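Local coordinates for SufE-like protein, chloroplastic (Arabidopsis thaliana, PDB 4PUI), which activates the cysteine desulfurase NFS2 to supply sulfur for iron-sulfur cluster assembly, and carries a C-terminal BolA domain, at residues 66-69 / 70-74. Residues are numbered along the deposited sequence; the frame is centred on the assembly and turned at random.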
loop_
_atom_site.group_PDB
_atom_site.type_symbol
_atom_site.label_atom_id
_atom_site.label_comp_id
_atom_site.label_asym_id
_atom_site.label_seq_id
_atom_site.Cartn_x
_atom_site.Cartn_y
_atom_site.Cartn_z
ATOM N N LYS A 66 9.868 -9.760 -2.027
ATOM C CA LYS A 66 9.820 -9.076 -3.316
ATOM C C LYS A 66 8.537 -8.261 -3.500
ATOM O O LYS A 66 8.570 -7.177 -4.083
ATOM C CB LYS A 66 9.977 -10.059 -4.476
ATOM C CG LYS A 66 11.403 -10.539 -4.697
ATOM C CD LYS A 66 11.461 -11.372 -5.977
ATOM C CE LYS A 66 12.735 -12.189 -6.076
ATOM N NZ LYS A 66 13.917 -11.330 -6.302
ATOM N N ARG A 67 7.415 -8.786 -3.014
ATOM C CA ARG A 67 6.135 -8.084 -3.106
ATOM C C ARG A 67 6.198 -6.823 -2.268
ATOM O O ARG A 67 5.771 -5.758 -2.700
ATOM C CB ARG A 67 4.986 -8.981 -2.632
ATOM C CG ARG A 67 4.756 -10.178 -3.549
ATOM C CD ARG A 67 3.706 -11.119 -2.954
ATOM N NE ARG A 67 3.682 -12.379 -3.687
ATOM C CZ ARG A 67 2.699 -13.269 -3.595
ATOM N NH1 ARG A 67 1.667 -13.021 -2.806
ATOM N NH2 ARG A 67 2.749 -14.400 -4.301
ATOM N N HIS A 68 6.756 -6.960 -1.070
ATOM C CA HIS A 68 6.937 -5.851 -0.144
ATOM C C HIS A 68 7.740 -4.745 -0.807
ATOM O O HIS A 68 7.338 -3.580 -0.802
ATOM C CB HIS A 68 7.692 -6.367 1.081
ATOM C CG HIS A 68 7.882 -5.349 2.161
ATOM N ND1 HIS A 68 8.978 -4.515 2.210
ATOM C CD2 HIS A 68 7.129 -5.049 3.246
ATOM C CE1 HIS A 68 8.882 -3.728 3.268
ATOM N NE2 HIS A 68 7.771 -4.029 3.914
ATOM N N ARG A 69 8.869 -5.124 -1.393
ATOM C CA ARG A 69 9.793 -4.145 -1.962
ATOM C C ARG A 69 9.218 -3.488 -3.205
ATOM O O ARG A 69 9.529 -2.321 -3.492
ATOM C CB ARG A 69 11.138 -4.811 -2.271
ATOM C CG ARG A 69 11.935 -5.119 -1.022
ATOM C CD ARG A 69 13.106 -6.042 -1.293
ATOM N NE ARG A 69 13.880 -6.298 -0.082
ATOM C CZ ARG A 69 14.799 -7.248 0.025
ATOM N NH1 ARG A 69 15.057 -8.039 -1.001
ATOM N NH2 ARG A 69 15.451 -7.411 1.168
ATOM N N LEU A 70 8.401 -4.240 -3.944
ATOM C CA LEU A 70 7.705 -3.727 -5.125
ATOM C C LEU A 70 6.784 -2.578 -4.739
ATOM O O LEU A 70 6.755 -1.532 -5.400
ATOM C CB LEU A 70 6.888 -4.861 -5.772
ATOM C CG LEU A 70 6.066 -4.648 -7.051
ATOM C CD1 LEU A 70 5.819 -5.991 -7.699
ATOM C CD2 LEU A 70 4.726 -3.984 -6.824
ATOM N N ILE A 71 6.026 -2.784 -3.668
ATOM C CA ILE A 71 5.103 -1.769 -3.177
ATOM C C ILE A 71 5.866 -0.550 -2.649
ATOM O O ILE A 71 5.495 0.596 -2.917
ATOM C CB ILE A 71 4.192 -2.343 -2.082
ATOM C CG1 ILE A 71 3.334 -3.480 -2.645
ATOM C CG2 ILE A 71 3.315 -1.244 -1.479
ATOM C CD1 ILE A 71 2.485 -3.051 -3.784
ATOM N N TYR A 72 6.940 -0.801 -1.909
ATOM C CA TYR A 72 7.763 0.285 -1.401
ATOM C C TYR A 72 8.314 1.108 -2.572
ATOM O O TYR A 72 8.338 2.343 -2.524
ATOM C CB TYR A 72 8.900 -0.261 -0.537
ATOM C CG TYR A 72 8.634 -0.130 0.944
ATOM C CD1 TYR A 72 7.538 -0.749 1.541
ATOM C CD2 TYR A 72 9.462 0.645 1.734
ATOM C CE1 TYR A 72 7.299 -0.605 2.902
ATOM C CE2 TYR A 72 9.234 0.790 3.075
ATOM C CZ TYR A 72 8.156 0.171 3.654
ATOM O OH TYR A 72 7.963 0.345 5.000
ATOM N N ASP A 73 8.725 0.432 -3.639
ATOM C CA ASP A 73 9.252 1.145 -4.806
ATOM C C ASP A 73 8.191 2.032 -5.452
ATOM O O ASP A 73 8.462 3.175 -5.836
ATOM C CB ASP A 73 9.813 0.147 -5.824
ATOM C CG ASP A 73 10.174 0.799 -7.146
ATOM O OD1 ASP A 73 11.131 1.582 -7.167
ATOM O OD2 ASP A 73 9.506 0.521 -8.169
ATOM N N LEU A 74 6.974 1.510 -5.579
ATOM C CA LEU A 74 5.895 2.277 -6.191
ATOM C C LEU A 74 5.542 3.504 -5.373
ATOM O O LEU A 74 5.083 4.514 -5.912
ATOM C CB LEU A 74 4.639 1.421 -6.326
ATOM C CG LEU A 74 4.690 0.269 -7.318
ATOM C CD1 LEU A 74 3.404 -0.532 -7.216
ATOM C CD2 LEU A 74 4.908 0.779 -8.734
#
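His68 and Tyr72, one helical turn apart, leave the same flank of helix 64-74 next to each other and extend in a common direction. Their planes, 22° apart, are displaced so far that little of one ring lies over the other: CE1 of His68 sits over one face of the tyrosine ring, towards its rim, 3.5 Å from CE1 of Tyr72. With CG of His68 anti to the backbone N (chi1 -177°), the imidazole is carried forward along the helix to meet the phenol. The N-H of Tyr72 reaches O of His68 at 3.0 Å, one rung of the i to i+4 ladder that also joins Asp73 N to Arg69 O at 2.9 Å. This helix packs against the mixed three-stranded sheet of the BolA domain, and the side chains of both residues touch Ile88 of strand 85-91. A serine in place of Tyr72 would probably leave the imidazole without its flat neighbour and open a gap beside Leu86 and Ile88. Ile71 faces inward, its CG1 3.3 Å from O of Arg67, and packs between strands and helix 5-18 against Leu14, Leu52 and Ile88. The guanidinium of Arg67 turns from this turn of helix to Lys62 O, Ala90 O and a salt bridge with Glu95.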